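PDB 2IMQ: nitrophorin Cim l NP from Cimex lectularius, which carries nitric oxide on its heme and delivers it to the host during feeding, dilating the blood vessels. Local coordinates for residues S66-S70 and K71-K75; K184-D188 and Q189-D193; V42-G46 and F47-T51. All blocks are in the same frame, centred on the assembly; numbering follows the deposited sequence.

Along the chain, contact 3 comes first, then contact 1, then contact 2. Contacts 3 and 1 both reach the same six-stranded sheet of the beta-sandwich: residues 42-51 form the end of strand 39-46 and the loop after it, and residues 66-75 join helix 57-70 to strand 73-80, at the edge of that sheet within the chain. Their centres lie about 22 Å apart and their nearest atoms about 6 Å apart, yet both touch the heme, contact 3 over one face of the macrocycle and contact 1 at a propionate. Contact 2, linking helices 180-188 and 192-196, sits about 40 Å from contact 1 and about 31 Å from contact 3 between centres, so this helix-to-helix turn lies far from the heme.

Contact 1. Residues S66-S70 and K71-K75; sequences SLLTS and KGYTK. With HEM (protoporphyrin IX containing Fe), chain B.
The carbonyl oxygen of Leu68 meets both the backbone and the ring edge of Tyr73. Tyr73 N donates to Leu68 O over 3.1 Å in a nearly straight bond (161°), while Lys71 N adds a weak one to the same oxygen. The ring is turned so that its edge faces this oxygen, with Tyr73 CD1 3.4 Å from Leu68 O. Beside it, one branch of Leu68 packs on the same part of the ring, CD2 lying 3.9 Å from Tyr73 CD1. Gly72 N reaches Thr69 O at 3.0 Å from well above the carbonyl plane. The bonds from Tyr73 N to Leu68 O and from Gly72 N to Thr69 O, with the positive phi of Gly72, make a Schellman motif that closes the helix and sends the chain into a strand; a water bridges Thr69 O and Tyr73 O across the turn. Further back, Ser70 OG donates to Leu67 O (2.9 Å). The Lys71 chain, bent at its third and fourth torsions, passes this carbonyl and lays CD 3.8 Å from Leu67 CD1 on its way to a salt bridge with Glu26. Lys75 NZ donates to heme O1A at 3.0 Å, so the new strand helps hold a propionate. Leu68 also packs on Ile40 of strand 39-46, Tyr89 of strand 84-91 and Leu29 of helix 26-29, and Tyr73 on Ile40 and Leu91, which seats the turn against the sheet.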
# COMPACT_ATOMS: atom_id res chain seq x y z
N SER A 66 -10.86 -13.93 12.10
CA SER A 66 -11.57 -15.15 11.70
C SER A 66 -10.98 -15.82 10.45
O SER A 66 -10.70 -17.02 10.47
CB SER A 66 -13.08 -14.88 11.45
OG SER A 66 -13.71 -14.51 12.67
N LEU A 67 -10.76 -15.06 9.38
CA LEU A 67 -10.25 -15.65 8.14
C LEU A 67 -8.79 -16.07 8.27
O LEU A 67 -8.40 -17.16 7.84
CB LEU A 67 -10.43 -14.68 6.99
CG LEU A 67 -9.63 -15.08 5.74
CD1 LEU A 67 -10.21 -16.34 5.11
CD2 LEU A 67 -9.57 -13.91 4.73
N LEU A 68 -7.98 -15.22 8.89
CA LEU A 68 -6.54 -15.40 8.80
C LEU A 68 -5.93 -16.37 9.80
O LEU A 68 -4.98 -17.08 9.47
CB LEU A 68 -5.83 -14.04 8.80
CG LEU A 68 -6.13 -13.20 7.54
CD1 LEU A 68 -5.53 -11.83 7.75
CD2 LEU A 68 -5.65 -13.88 6.25
N THR A 69 -6.50 -16.42 10.99
CA THR A 69 -6.02 -17.36 12.00
C THR A 69 -6.17 -18.80 11.56
O THR A 69 -5.24 -19.57 11.69
CB THR A 69 -6.75 -17.13 13.32
OG1 THR A 69 -6.37 -15.85 13.83
CG2 THR A 69 -6.28 -18.08 14.41
N SER A 70 -7.31 -19.14 10.98
CA SER A 70 -7.55 -20.48 10.40
C SER A 70 -6.52 -20.88 9.34
O SER A 70 -6.22 -22.05 9.17
CB SER A 70 -8.98 -20.61 9.84
OG SER A 70 -9.23 -19.79 8.71
N LYS A 71 -5.95 -19.89 8.65
CA LYS A 71 -4.96 -20.14 7.62
C LYS A 71 -3.52 -20.15 8.11
O LYS A 71 -2.60 -20.33 7.33
CB LYS A 71 -5.14 -19.14 6.46
CG LYS A 71 -6.46 -19.32 5.70
CD LYS A 71 -6.90 -18.10 4.93
CE LYS A 71 -7.06 -18.36 3.43
NZ LYS A 71 -8.26 -19.09 2.96
N GLY A 72 -3.32 -19.93 9.40
CA GLY A 72 -2.03 -20.01 10.03
C GLY A 72 -1.29 -18.72 10.21
O GLY A 72 -0.10 -18.73 10.55
N TYR A 73 -1.97 -17.60 10.03
CA TYR A 73 -1.31 -16.31 10.22
C TYR A 73 -1.36 -15.76 11.63
O TYR A 73 -2.34 -15.95 12.36
CB TYR A 73 -1.96 -15.26 9.31
CG TYR A 73 -1.77 -15.52 7.84
CD1 TYR A 73 -2.70 -16.21 7.12
CD2 TYR A 73 -0.60 -15.13 7.18
CE1 TYR A 73 -2.51 -16.48 5.80
CE2 TYR A 73 -0.38 -15.46 5.87
CZ TYR A 73 -1.35 -16.09 5.15
OH TYR A 73 -1.20 -16.41 3.82
N THR A 74 -0.30 -15.05 11.98
CA THR A 74 -0.21 -14.28 13.16
C THR A 74 -0.24 -12.79 12.73
O THR A 74 0.52 -12.41 11.88
CB THR A 74 1.14 -14.62 13.85
OG1 THR A 74 1.09 -15.96 14.39
CG2 THR A 74 1.41 -13.74 15.03
N LYS A 75 -1.01 -11.97 13.42
CA LYS A 75 -0.99 -10.50 13.20
C LYS A 75 0.22 -9.95 13.96
O LYS A 75 0.27 -10.01 15.20
CB LYS A 75 -2.26 -9.84 13.69
CG LYS A 75 -2.18 -8.31 13.61
CD LYS A 75 -3.42 -7.67 14.11
CE LYS A 75 -3.51 -7.69 15.60
NZ LYS A 75 -4.80 -7.13 16.02
CHA HEM B . -8.48 -2.71 12.48
CHB HEM B . -8.77 -3.06 7.66
CHC HEM B . -11.97 0.54 7.60
CHD HEM B . -11.49 1.15 12.30
C1A HEM B . -8.29 -3.15 11.21
C2A HEM B . -7.46 -4.26 10.79
C3A HEM B . -7.53 -4.32 9.44
C4A HEM B . -8.42 -3.29 8.98
CMA HEM B . -6.85 -5.34 8.56
CAA HEM B . -6.64 -5.22 11.70
CBA HEM B . -7.59 -6.43 11.88
CGA HEM B . -6.99 -7.47 12.83
O1A HEM B . -7.06 -7.26 14.04
O2A HEM B . -6.51 -8.53 12.37
C1B HEM B . -9.67 -2.13 7.24
C2B HEM B . -10.09 -1.93 5.87
C3B HEM B . -10.97 -0.94 5.84
C4B HEM B . -11.16 -0.49 7.20
CMB HEM B . -9.49 -2.81 4.83
CAB HEM B . -11.70 -0.33 4.65
CBB HEM B . -11.83 -1.01 3.50
C1C HEM B . -12.19 1.03 8.85
C2C HEM B . -13.01 2.16 9.22
C3C HEM B . -12.92 2.27 10.54
C4C HEM B . -11.94 1.34 11.02
CMC HEM B . -13.98 2.92 8.31
CAC HEM B . -13.64 3.29 11.42
CBC HEM B . -13.48 4.60 11.25
C1D HEM B . -10.60 0.20 12.76
C2D HEM B . -10.12 0.14 14.12
C3D HEM B . -9.23 -1.06 14.18
C4D HEM B . -9.21 -1.61 12.85
CMD HEM B . -10.50 1.06 15.27
CAD HEM B . -8.49 -1.51 15.45
CBD HEM B . -9.56 -2.03 16.40
CGD HEM B . -8.94 -2.80 17.52
O1D HEM B . -9.73 -3.28 18.39
O2D HEM B . -7.68 -2.90 17.52
NA HEM B . -8.88 -2.58 10.09
NB HEM B . -10.33 -1.22 8.02
NC HEM B . -11.53 0.58 9.96
ND HEM B . -10.02 -0.83 12.04
FE HEM B . -10.31 -1.09 10.06
O HOH W 1 -2.84 -18.96 13.25

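Contact 2. Residues K184-D188 and Q189-D193; sequences KSLVD and QNNID
The side chains of Leu186 and Asn191 run alongside each other in the same direction, where helix 180-188 ends in a Schellman motif and the chain turns into helix 192-196. Two backbone bonds define the motif. Asn191 N donates to Leu186 O over 2.8 Å (159°), and Asn190 N donates to Val187 O over 2.9 Å; this second donor stands well above its carbonyl plane. Asn190, with a positive phi of 55°, is the first residue to leave the helical path.

The Asn191 side chain can be followed outward from this bond. Its CB rests 3.9 Å from Leu186 CD2 and equally near the carbonyl oxygen that its own backbone N engages. CG continues along the same methyl, and ND2 finishes 3.6 Å from Leu186 CD2, so the one methyl CD2 is touched by the asparagine from CB to its amide nitrogen. A chi1 of -171° turns the amide away from its own backbone N and alongside Leu186. The other arm, OD1, accepts from Gly194 N and makes Asn191 the N-cap of the following helix. One residue thus serves both helices: its main chain closes the first and its side chain starts the second.

Gln189 still belongs to the final turn, since its N donates to Ser185 O at 3.0 Å. Its CB and CG lean over that carbonyl, CG coming to 3.3 Å from Ser185 O. Lys221 NZ, from a later loop, donates both to Val187 O and to Asn190 OD1, tying the reversal to that loop. Leu186 and Val187 also touch Leu195 of the next helix. One turn before the helix end, Lys184 NZ forms a salt bridge with Asp188 OD1 at 2.8 Å, the oxygen accepting through its syn lone pair.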
# COMPACT_ATOMS: atom_id res chain seq x y z
N LYS A 184 -8.73 10.31 -20.45
CA LYS A 184 -9.81 9.37 -20.74
C LYS A 184 -9.67 8.74 -22.13
O LYS A 184 -9.92 7.55 -22.32
CB LYS A 184 -11.16 10.00 -20.55
CG LYS A 184 -12.33 9.02 -20.78
CD LYS A 184 -12.32 7.85 -19.81
CE LYS A 184 -13.68 7.16 -19.70
NZ LYS A 184 -14.23 6.91 -21.02
N SER A 185 -9.22 9.53 -23.10
CA SER A 185 -8.96 8.96 -24.41
C SER A 185 -7.90 7.88 -24.36
O SER A 185 -8.06 6.84 -24.98
CB SER A 185 -8.52 10.05 -25.38
OG SER A 185 -8.30 9.52 -26.67
N LEU A 186 -6.80 8.08 -23.62
CA LEU A 186 -5.79 7.06 -23.48
C LEU A 186 -6.31 5.83 -22.76
O LEU A 186 -6.00 4.72 -23.15
CB LEU A 186 -4.54 7.65 -22.81
CG LEU A 186 -3.76 8.66 -23.63
CD1 LEU A 186 -2.70 9.34 -22.84
CD2 LEU A 186 -3.03 8.01 -24.82
N VAL A 187 -7.15 6.02 -21.75
CA VAL A 187 -7.79 4.89 -21.10
C VAL A 187 -8.61 4.10 -22.13
O VAL A 187 -8.56 2.88 -22.20
CB VAL A 187 -8.63 5.34 -19.94
CG1 VAL A 187 -9.49 4.19 -19.40
CG2 VAL A 187 -7.75 5.92 -18.79
N ASP A 188 -9.42 4.80 -22.92
CA ASP A 188 -10.31 4.15 -23.86
C ASP A 188 -9.49 3.38 -24.89
O ASP A 188 -9.94 2.34 -25.41
CB ASP A 188 -11.16 5.19 -24.60
CG ASP A 188 -12.22 5.81 -23.74
OD1 ASP A 188 -12.51 5.33 -22.59
OD2 ASP A 188 -12.86 6.80 -24.19
N GLN A 189 -8.32 3.84 -25.23
CA GLN A 189 -7.41 3.17 -26.15
C GLN A 189 -6.57 2.11 -25.50
O GLN A 189 -5.74 1.48 -26.15
CB GLN A 189 -6.51 4.17 -26.84
CG GLN A 189 -7.22 5.17 -27.70
CD GLN A 189 -6.28 6.25 -28.16
OE1 GLN A 189 -6.32 7.38 -27.65
NE2 GLN A 189 -5.44 5.92 -29.12
N ASN A 190 -6.74 1.93 -24.19
CA ASN A 190 -5.89 1.05 -23.39
C ASN A 190 -4.42 1.40 -23.51
O ASN A 190 -3.54 0.51 -23.45
CB ASN A 190 -6.07 -0.46 -23.68
CG ASN A 190 -5.57 -1.30 -22.53
OD1 ASN A 190 -5.81 -0.93 -21.35
ND2 ASN A 190 -4.82 -2.38 -22.81
N ASN A 191 -4.10 2.68 -23.67
CA ASN A 191 -2.69 3.05 -23.77
C ASN A 191 -2.19 3.43 -22.38
O ASN A 191 -2.02 4.59 -22.03
CB ASN A 191 -2.49 4.19 -24.77
CG ASN A 191 -1.05 4.45 -25.06
OD1 ASN A 191 -0.15 3.87 -24.43
ND2 ASN A 191 -0.80 5.39 -26.00
N ILE A 192 -1.97 2.39 -21.61
CA ILE A 192 -1.58 2.54 -20.21
C ILE A 192 -0.22 3.18 -20.09
O ILE A 192 -0.05 4.12 -19.34
CB ILE A 192 -1.58 1.13 -19.53
CG1 ILE A 192 -2.96 0.51 -19.60
CG2 ILE A 192 -1.11 1.21 -18.10
CD1 ILE A 192 -4.13 1.27 -19.05
N ASP A 193 0.75 2.73 -20.86
CA ASP A 193 2.09 3.28 -20.78
C ASP A 193 2.10 4.73 -21.28
O ASP A 193 2.84 5.56 -20.77
CB ASP A 193 3.07 2.45 -21.58
CG ASP A 193 3.32 1.11 -21.03
OD1 ASP A 193 3.00 0.84 -19.86
OD2 ASP A 193 3.86 0.23 -21.76

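Contact 3. Residues V42-G46 and F47-T51; sequences VAVQG and FGFQT. With HEM (protoporphyrin IX containing Fe), chain B.
Phe49 folds back so that the end of its ring sits between Val44 and Gly46. The side chains of Val44 and Phe49 meet at an angle, Val44 CG2 lying 3.8 Å from Phe49 CZ, and the same end of the ring passes the backbone of Gly46, where Phe49 CE1 is 3.5 Å from Gly46 N. The lack of a side chain on Gly46 makes this possible, since a CB there would run into the ring. Chi1 of -62° sets CG opposite the carbonyl carbon and swings the ring back toward the strand. Here strand 39-46, an inner strand of the six-stranded sheet of the DNase I-like sandwich, ends and its following loop becomes a wall of the heme pocket. Phe49 stands edge-on above pyrrole ring C, with CD2 3.5 Å from heme C2C, and its plane is steeply inclined to the porphyrin. Val44 covers the same heme face with its other branch, CG1 lying 3.6 Å from heme CMB. Gly48 O comes to 3.1 Å from the vinyl carbon CBC of the heme. Phe47 turns the other way: one face of its ring lies over Gly46 O, with CG 3.4 Å from that oxygen, and the ring meets that of His18, the planes about 20° apart.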
# COMPACT_ATOMS: atom_id res chain seq x y z
N VAL A 42 -1.74 -4.99 4.79
CA VAL A 42 -2.94 -4.25 4.42
C VAL A 42 -2.84 -2.80 4.84
O VAL A 42 -2.66 -2.53 6.02
CB VAL A 42 -4.18 -4.87 5.13
CG1 VAL A 42 -5.46 -4.15 4.72
CG2 VAL A 42 -4.25 -6.41 4.82
N ALA A 43 -2.95 -1.88 3.91
CA ALA A 43 -2.85 -0.46 4.22
C ALA A 43 -4.14 0.20 3.74
O ALA A 43 -4.62 -0.02 2.61
CB ALA A 43 -1.65 0.19 3.54
N VAL A 44 -4.66 1.06 4.56
CA VAL A 44 -5.81 1.87 4.20
C VAL A 44 -5.56 3.33 4.51
O VAL A 44 -4.77 3.68 5.39
CB VAL A 44 -7.10 1.45 4.88
CG1 VAL A 44 -7.55 0.20 4.36
CG2 VAL A 44 -6.96 1.38 6.36
N GLN A 45 -6.21 4.19 3.72
CA GLN A 45 -6.24 5.59 3.94
C GLN A 45 -7.67 5.99 3.98
O GLN A 45 -8.49 5.56 3.17
CB GLN A 45 -5.53 6.33 2.80
CG GLN A 45 -5.72 7.83 2.89
CD GLN A 45 -4.92 8.62 1.93
OE1 GLN A 45 -3.83 8.21 1.50
NE2 GLN A 45 -5.42 9.81 1.66
N GLY A 46 -7.97 6.91 4.90
CA GLY A 46 -9.32 7.35 5.04
C GLY A 46 -9.49 8.36 6.16
O GLY A 46 -8.62 9.21 6.42
N PHE A 47 -10.63 8.25 6.81
CA PHE A 47 -11.01 9.26 7.82
C PHE A 47 -11.65 8.63 9.03
O PHE A 47 -12.52 7.78 8.89
CB PHE A 47 -11.98 10.24 7.23
CG PHE A 47 -11.38 11.10 6.16
CD1 PHE A 47 -11.61 10.82 4.82
CD2 PHE A 47 -10.53 12.15 6.51
CE1 PHE A 47 -11.02 11.60 3.82
CE2 PHE A 47 -9.93 12.94 5.52
CZ PHE A 47 -10.17 12.66 4.17
N GLY A 48 -11.22 9.10 10.19
CA GLY A 48 -11.89 8.77 11.46
C GLY A 48 -11.57 7.40 12.02
O GLY A 48 -12.29 6.89 12.88
N PHE A 49 -10.49 6.76 11.59
CA PHE A 49 -10.20 5.41 12.07
C PHE A 49 -10.04 5.30 13.59
O PHE A 49 -10.59 4.39 14.17
CB PHE A 49 -8.92 4.86 11.45
CG PHE A 49 -8.98 4.72 9.94
CD1 PHE A 49 -7.93 5.14 9.17
CD2 PHE A 49 -10.07 4.13 9.34
CE1 PHE A 49 -7.98 5.02 7.81
CE2 PHE A 49 -10.09 3.95 7.94
CZ PHE A 49 -9.04 4.41 7.20
N GLN A 50 -9.23 6.18 14.17
CA GLN A 50 -8.85 6.13 15.58
C GLN A 50 -10.05 6.46 16.44
O GLN A 50 -10.42 5.69 17.34
CB GLN A 50 -7.70 7.10 15.82
CG GLN A 50 -7.01 7.02 17.17
CD GLN A 50 -5.60 7.60 17.12
OE1 GLN A 50 -4.75 7.22 17.92
NE2 GLN A 50 -5.35 8.50 16.18
N THR A 51 -10.67 7.60 16.19
CA THR A 51 -11.91 7.97 16.89
C THR A 51 -12.90 6.82 16.79
O THR A 51 -13.47 6.36 17.81
CB THR A 51 -12.50 9.25 16.28
OG1 THR A 51 -11.68 10.37 16.64
CG2 THR A 51 -13.87 9.60 16.88
CHA HEM B . -8.48 -2.71 12.48
CHB HEM B . -8.77 -3.06 7.66
CHC HEM B . -11.97 0.54 7.60
CHD HEM B . -11.49 1.15 12.30
C1A HEM B . -8.29 -3.15 11.21
C2A HEM B . -7.46 -4.26 10.79
C3A HEM B . -7.53 -4.32 9.44
C4A HEM B . -8.42 -3.29 8.98
CMA HEM B . -6.85 -5.34 8.56
CAA HEM B . -6.64 -5.22 11.70
CBA HEM B . -7.59 -6.43 11.88
CGA HEM B . -6.99 -7.47 12.83
O1A HEM B . -7.06 -7.26 14.04
O2A HEM B . -6.51 -8.53 12.37
C1B HEM B . -9.67 -2.13 7.24
C2B HEM B . -10.09 -1.93 5.87
C3B HEM B . -10.97 -0.94 5.84
C4B HEM B . -11.16 -0.49 7.20
CMB HEM B . -9.49 -2.81 4.83
CAB HEM B . -11.70 -0.33 4.65
CBB HEM B . -11.83 -1.01 3.50
C1C HEM B . -12.19 1.03 8.85
C2C HEM B . -13.01 2.16 9.22
C3C HEM B . -12.92 2.27 10.54
C4C HEM B . -11.94 1.34 11.02
CMC HEM B . -13.98 2.92 8.31
CAC HEM B . -13.64 3.29 11.42
CBC HEM B . -13.48 4.60 11.25
C1D HEM B . -10.60 0.20 12.76
C2D HEM B . -10.12 0.14 14.12
C3D HEM B . -9.23 -1.06 14.18
C4D HEM B . -9.21 -1.61 12.85
CMD HEM B . -10.50 1.06 15.27
CAD HEM B . -8.49 -1.51 15.45
CBD HEM B . -9.56 -2.03 16.40
CGD HEM B . -8.94 -2.80 17.52
O1D HEM B . -9.73 -3.28 18.39
O2D HEM B . -7.68 -2.90 17.52
NA HEM B . -8.88 -2.58 10.09
NB HEM B . -10.33 -1.22 8.02
NC HEM B . -11.53 0.58 9.96
ND HEM B . -10.02 -0.83 12.04
FE HEM B . -10.31 -1.09 10.06